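Local coordinates for transcriptional regulator (Enterococcus faecalis, PDB 3QFI), which belongs to the LytR-CpsA-Psr family of bacterial proteins, is named a transcriptional regulator and folds round a mixed beta-sheet flanked by helices, at residues A[58-63]-A[230-235]; A[97-102]-A[257-262]. One frame throughout, in Å; residues are numbered along the deposited sequence.

Interaction 1: residues A[58-63]-A[230-235]; sequences TMISLD and EQLQGY
I60 and E230 cross at a slant on the same face of the sheet, with CG1 of I60 lying 3.7 Å from CB of E230. The CD1 methyl of I60 carries on past this point, over the backbone carbonyl of E230 and toward L232, where it stands 4.2 Å from CG. T58 approaches E230 from the neighbouring position on this face. Its CG2 methyl is anti to the backbone N and meets CG of E230 at 3.5 Å, the two side chains again running obliquely. The glutamate chain bends at its second torsion (chi2 -113°), so that only its aliphatic part lies against 58-63 while the carboxylate turns away toward helix 249-262, which lies over this face. Further along, the two backbones draw apart, the CA atoms being 5.3 Å apart at I60 and E230 but 7.5 Å at L62 and L232. Leucines bridge the widening interval. L232 sets out toward 58-63, whereas L62 starts out pointing away and comes back through its end, its CD2 reaching CD1 of L232 at 3.5 Å. L62 also packs on L79, and L232 on I66. M59 and S61 project to the other face, against helix 166-184, where the S61 hydroxyl is hydrogen-bonded to R174. The main chains come near each other at M59 O and E230 N, 3.2 Å apart; M59 is also backbone-bonded to D228. This is the margin of a helix-flanked mixed alpha/beta sheet: strand 227-230 runs parallel to strand 56-62 as an outermost strand, then peels off toward the separate two-stranded hairpin of 234-238 and 243-247.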
loop_
_atom_site.group_PDB
_atom_site.type_symbol
_atom_site.label_atom_id
_atom_site.label_comp_id
_atom_site.label_asym_id
_atom_site.label_seq_id
_atom_site.Cartn_x
_atom_site.Cartn_y
_atom_site.Cartn_z
ATOM N N THR A 58 4.198 9.531 -0.252
ATOM C CA THR A 58 2.904 9.314 -0.868
ATOM C C THR A 58 2.515 7.844 -0.792
ATOM O O THR A 58 3.200 6.972 -1.344
ATOM C CB THR A 58 2.961 9.744 -2.335
ATOM O OG1 THR A 58 3.695 10.970 -2.439
ATOM C CG2 THR A 58 1.577 9.944 -2.895
ATOM N N MET A 59 1.416 7.586 -0.087
ATOM C CA MET A 59 0.874 6.244 0.087
ATOM C C MET A 59 -0.067 5.999 -1.076
ATOM O O MET A 59 -0.660 6.929 -1.621
ATOM C CB MET A 59 0.103 6.140 1.403
ATOM C CG MET A 59 0.951 6.353 2.650
ATOM S SD MET A 59 -0.056 6.289 4.168
ATOM C CE MET A 59 0.655 4.872 4.988
ATOM N N ILE A 60 -0.209 4.739 -1.449
ATOM C CA ILE A 60 -1.051 4.395 -2.572
ATOM C C ILE A 60 -1.687 3.040 -2.328
ATOM O O ILE A 60 -1.016 2.017 -2.324
ATOM C CB ILE A 60 -0.209 4.364 -3.892
ATOM C CG1 ILE A 60 -0.721 5.400 -4.882
ATOM C CG2 ILE A 60 -0.286 3.008 -4.546
ATOM C CD1 ILE A 60 -2.109 5.115 -5.411
ATOM N N SER A 61 -2.987 3.050 -2.092
ATOM C CA SER A 61 -3.730 1.828 -1.877
ATOM C C SER A 61 -4.046 1.233 -3.239
ATOM O O SER A 61 -4.434 1.964 -4.162
ATOM C CB SER A 61 -5.053 2.129 -1.184
ATOM O OG SER A 61 -4.866 2.595 0.138
ATOM N N LEU A 62 -3.880 -0.077 -3.378
ATOM C CA LEU A 62 -4.217 -0.745 -4.634
ATOM C C LEU A 62 -5.398 -1.683 -4.376
ATOM O O LEU A 62 -5.294 -2.622 -3.587
ATOM C CB LEU A 62 -3.023 -1.544 -5.160
ATOM C CG LEU A 62 -1.838 -0.673 -5.584
ATOM C CD1 LEU A 62 -0.590 -1.508 -5.745
ATOM C CD2 LEU A 62 -2.192 0.040 -6.876
ATOM N N ASP A 63 -6.522 -1.415 -5.029
ATOM C CA ASP A 63 -7.711 -2.251 -4.878
ATOM C C ASP A 63 -7.407 -3.634 -5.457
ATOM O O ASP A 63 -6.754 -3.742 -6.489
ATOM C CB ASP A 63 -8.901 -1.629 -5.617
ATOM C CG ASP A 63 -10.203 -2.372 -5.365
ATOM O OD1 ASP A 63 -10.311 -3.572 -5.717
ATOM O OD2 ASP A 63 -11.133 -1.750 -4.816
ATOM N N GLU A 230 -2.957 9.072 -2.444
ATOM C CA GLU A 230 -3.291 9.073 -3.863
ATOM C C GLU A 230 -4.288 7.966 -4.148
ATOM O O GLU A 230 -4.061 6.809 -3.784
ATOM C CB GLU A 230 -2.043 8.846 -4.712
ATOM C CG GLU A 230 -1.230 10.092 -4.968
ATOM C CD GLU A 230 -1.243 10.509 -6.431
ATOM O OE1 GLU A 230 -0.705 11.592 -6.747
ATOM O OE2 GLU A 230 -1.787 9.756 -7.266
ATOM N N GLN A 231 -5.398 8.319 -4.790
ATOM C CA GLN A 231 -6.420 7.335 -5.123
ATOM C C GLN A 231 -6.409 7.024 -6.617
ATOM O O GLN A 231 -6.185 7.905 -7.455
ATOM C CB GLN A 231 -7.815 7.841 -4.715
ATOM C CG GLN A 231 -8.275 9.128 -5.419
ATOM C CD GLN A 231 -9.797 9.301 -5.441
ATOM O OE1 GLN A 231 -10.514 8.547 -6.111
ATOM N NE2 GLN A 231 -10.293 10.294 -4.703
ATOM N N LEU A 232 -6.640 5.759 -6.947
ATOM C CA LEU A 232 -6.681 5.332 -8.336
ATOM C C LEU A 232 -8.130 5.318 -8.795
ATOM O O LEU A 232 -8.953 4.563 -8.274
ATOM C CB LEU A 232 -6.053 3.938 -8.501
ATOM C CG LEU A 232 -4.529 3.899 -8.652
ATOM C CD1 LEU A 232 -4.043 2.470 -8.634
ATOM C CD2 LEU A 232 -4.121 4.590 -9.955
ATOM N N GLN A 233 -8.429 6.184 -9.758
ATOM C CA GLN A 233 -9.768 6.299 -10.318
ATOM C C GLN A 233 -10.021 5.139 -11.271
ATOM O O GLN A 233 -9.186 4.837 -12.126
ATOM C CB GLN A 233 -9.904 7.626 -11.071
ATOM C CG GLN A 233 -9.833 8.863 -10.179
ATOM C CD GLN A 233 -9.652 10.140 -10.974
ATOM O OE1 GLN A 233 -10.344 10.368 -11.966
ATOM N NE2 GLN A 233 -8.724 10.985 -10.537
ATOM N N GLY A 234 -11.174 4.495 -11.108
ATOM C CA GLY A 234 -11.542 3.370 -11.950
ATOM C C GLY A 234 -13.044 3.290 -12.182
ATOM O O GLY A 234 -13.792 4.206 -11.830
ATOM N N TYR A 235 -13.491 2.192 -12.780
ATOM C CA TYR A 235 -14.909 1.998 -13.054
ATOM C C TYR A 235 -15.299 0.577 -12.685
ATOM O O TYR A 235 -14.455 -0.322 -12.663
ATOM C CB TYR A 235 -15.200 2.219 -14.540
ATOM C CG TYR A 235 -14.845 3.591 -15.053
ATOM C CD1 TYR A 235 -15.607 4.711 -14.701
ATOM C CD2 TYR A 235 -13.742 3.772 -15.895
ATOM C CE1 TYR A 235 -15.283 5.981 -15.176
ATOM C CE2 TYR A 235 -13.403 5.033 -16.380
ATOM C CZ TYR A 235 -14.180 6.139 -16.012
ATOM O OH TYR A 235 -13.829 7.392 -16.472
#

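Interaction 2: residues A[97-102]-A[257-262]; sequences ELLDIP and TTLRKQ
D100 and I101, in the turn that follows helix 80-98, lie against L259 and R260 near the end of helix 249-262, a helix-to-turn contact in the helical layer on one side of the central alpha/beta sheet. The turn bends at D100, the first residue to leave helical geometry, with a positive phi of 50°. L99, I101 and L259 make the apolar part, with the aliphatic start of R260 alongside. The CG2 methyl of I101 sits 4.0 Å from CB of L259 and 3.7 Å from CG of R260, the isoleucine and arginine chains lying alongside and running opposite ways. L99 adds a looser touch, CD1 to CD1 of L259 at 4.3 Å, and also packs on V47 of strand 44-51.

The polar part centres on one nitrogen. R260 NH1 donates a hydrogen bond to the backbone oxygen of D100, which lies at the guanidinium edge; its modelled length of 2.5 Å is doubtful. A salt bridge joins the same NH1 to D100 OD2 at 3.2 Å, but OD2 lies off the plane of the guanidinium and no N-H is aimed at it, so the attraction is purely electrostatic. OD2 has a hydrogen-bonding partner in H268 ND1. The arginine chain reaches the turn through a bend at chi3 (74°), and its NE is hydrogen-bonded to the backbone oxygen of K266.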
loop_
_atom_site.group_PDB
_atom_site.type_symbol
_atom_site.label_atom_id
_atom_site.label_comp_id
_atom_site.label_asym_id
_atom_site.label_seq_id
_atom_site.Cartn_x
_atom_site.Cartn_y
_atom_site.Cartn_z
ATOM N N GLU A 97 4.596 -2.646 -13.156
ATOM C CA GLU A 97 4.088 -2.381 -14.501
ATOM C C GLU A 97 2.840 -1.501 -14.412
ATOM O O GLU A 97 2.617 -0.641 -15.255
ATOM C CB GLU A 97 3.739 -3.691 -15.227
ATOM C CG GLU A 97 4.920 -4.424 -15.879
ATOM C CD GLU A 97 5.587 -3.629 -17.010
ATOM O OE1 GLU A 97 6.340 -2.671 -16.716
ATOM O OE2 GLU A 97 5.355 -3.966 -18.197
ATOM N N LEU A 98 2.032 -1.722 -13.383
ATOM C CA LEU A 98 0.810 -0.957 -13.182
ATOM C C LEU A 98 1.101 0.516 -12.903
ATOM O O LEU A 98 0.522 1.391 -13.523
ATOM C CB LEU A 98 -0.003 -1.549 -12.016
ATOM C CG LEU A 98 -1.278 -0.802 -11.582
ATOM C CD1 LEU A 98 -2.215 -0.645 -12.769
ATOM C CD2 LEU A 98 -1.970 -1.569 -10.477
ATOM N N LEU A 99 2.012 0.782 -11.980
ATOM C CA LEU A 99 2.346 2.150 -11.619
ATOM C C LEU A 99 3.476 2.721 -12.460
ATOM O O LEU A 99 3.859 3.875 -12.306
ATOM C CB LEU A 99 2.737 2.209 -10.145
ATOM C CG LEU A 99 1.711 1.572 -9.216
ATOM C CD1 LEU A 99 2.246 1.599 -7.793
ATOM C CD2 LEU A 99 0.377 2.308 -9.320
ATOM N N ASP A 100 4.009 1.902 -13.349
ATOM C CA ASP A 100 5.112 2.305 -14.199
ATOM C C ASP A 100 6.221 2.936 -13.381
ATOM O O ASP A 100 6.760 3.981 -13.751
ATOM C CB ASP A 100 4.667 3.285 -15.286
ATOM C CG ASP A 100 5.770 3.547 -16.307
ATOM O OD1 ASP A 100 6.362 2.565 -16.808
ATOM O OD2 ASP A 100 6.044 4.725 -16.608
ATOM N N ILE A 101 6.550 2.303 -12.261
ATOM C CA ILE A 101 7.621 2.788 -11.407
ATOM C C ILE A 101 8.432 1.636 -10.869
ATOM O O ILE A 101 8.022 0.492 -10.914
ATOM C CB ILE A 101 7.114 3.600 -10.166
ATOM C CG1 ILE A 101 6.171 2.746 -9.319
ATOM C CG2 ILE A 101 6.428 4.885 -10.613
ATOM C CD1 ILE A 101 5.908 3.346 -7.949
ATOM N N PRO A 102 9.633 1.926 -10.380
ATOM C CA PRO A 102 10.406 0.807 -9.844
ATOM C C PRO A 102 10.038 0.634 -8.360
ATOM O O PRO A 102 9.782 1.615 -7.656
ATOM C CB PRO A 102 11.852 1.260 -10.046
ATOM C CG PRO A 102 11.755 2.743 -9.814
ATOM C CD PRO A 102 10.484 3.114 -10.579
ATOM N N THR A 257 2.678 9.469 -13.560
ATOM C CA THR A 257 3.609 10.567 -13.714
ATOM C C THR A 257 3.893 11.155 -12.342
ATOM O O THR A 257 5.038 11.461 -12.024
ATOM C CB THR A 257 3.037 11.628 -14.661
ATOM O OG1 THR A 257 2.799 11.024 -15.940
ATOM C CG2 THR A 257 4.013 12.767 -14.829
ATOM N N THR A 258 2.857 11.288 -11.521
ATOM C CA THR A 258 3.034 11.823 -10.177
ATOM C C THR A 258 4.058 11.001 -9.394
ATOM O O THR A 258 5.054 11.532 -8.911
ATOM C CB THR A 258 1.739 11.785 -9.386
ATOM O OG1 THR A 258 0.756 12.577 -10.055
ATOM C CG2 THR A 258 1.965 12.315 -7.983
ATOM N N LEU A 259 3.796 9.706 -9.258
ATOM C CA LEU A 259 4.697 8.848 -8.526
ATOM C C LEU A 259 6.076 8.904 -9.145
ATOM O O LEU A 259 7.072 9.077 -8.437
ATOM C CB LEU A 259 4.163 7.422 -8.504
ATOM C CG LEU A 259 2.789 7.380 -7.839
ATOM C CD1 LEU A 259 2.341 5.937 -7.675
ATOM C CD2 LEU A 259 2.846 8.080 -6.481
ATOM N N ARG A 260 6.139 8.783 -10.466
ATOM C CA ARG A 260 7.417 8.845 -11.143
ATOM C C ARG A 260 8.197 10.114 -10.740
ATOM O O ARG A 260 9.412 10.048 -10.540
ATOM C CB ARG A 260 7.221 8.811 -12.659
ATOM C CG ARG A 260 6.813 7.465 -13.225
ATOM C CD ARG A 260 6.722 7.539 -14.747
ATOM N NE ARG A 260 8.044 7.588 -15.355
ATOM C CZ ARG A 260 8.893 6.569 -15.320
ATOM N NH1 ARG A 260 8.539 5.435 -14.718
ATOM N NH2 ARG A 260 10.105 6.689 -15.858
ATOM N N LYS A 261 7.530 11.261 -10.609
ATOM C CA LYS A 261 8.267 12.471 -10.225
ATOM C C LYS A 261 8.706 12.418 -8.755
ATOM O O LYS A 261 9.757 12.951 -8.388
ATOM C CB LYS A 261 7.447 13.744 -10.506
ATOM C CG LYS A 261 7.308 14.084 -11.996
ATOM C CD LYS A 261 6.584 15.413 -12.210
ATOM C CE LYS A 261 6.431 15.773 -13.699
ATOM N NZ LYS A 261 5.870 17.158 -13.898
ATOM N N GLN A 262 7.896 11.779 -7.921
ATOM C CA GLN A 262 8.222 11.603 -6.513
ATOM C C GLN A 262 9.576 10.888 -6.412
ATOM O O GLN A 262 10.326 11.085 -5.457
ATOM C CB GLN A 262 7.157 10.740 -5.819
ATOM C CG GLN A 262 5.909 11.491 -5.412
ATOM C CD GLN A 262 6.250 12.731 -4.617
ATOM O OE1 GLN A 262 6.345 13.832 -5.166
ATOM N NE2 GLN A 262 6.469 12.554 -3.316
#

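Overall arrangement
Interaction 1 lies at the edge of the six-stranded sheet and interaction 2 in the helical layer over the face that carries T58 and I60, their centres 12 Å apart. Along the chain their segments alternate: 58-63, 97-102, 230-235, 257-262. Interaction 1 joins strand 56-62 to the edge of the sheet; interaction 2 joins the turn after helix 80-98 to helix 249-262, and both helices pack on that strand. The contacts meet directly, L62 CD2 lying 3.9 Å from L98 CD2 and I60 CG1 4.2 Å from L259 CD1. Together they hold the later part of the chain, its edge strand and covering helix, against strand 56-62 and the end of helix 80-98.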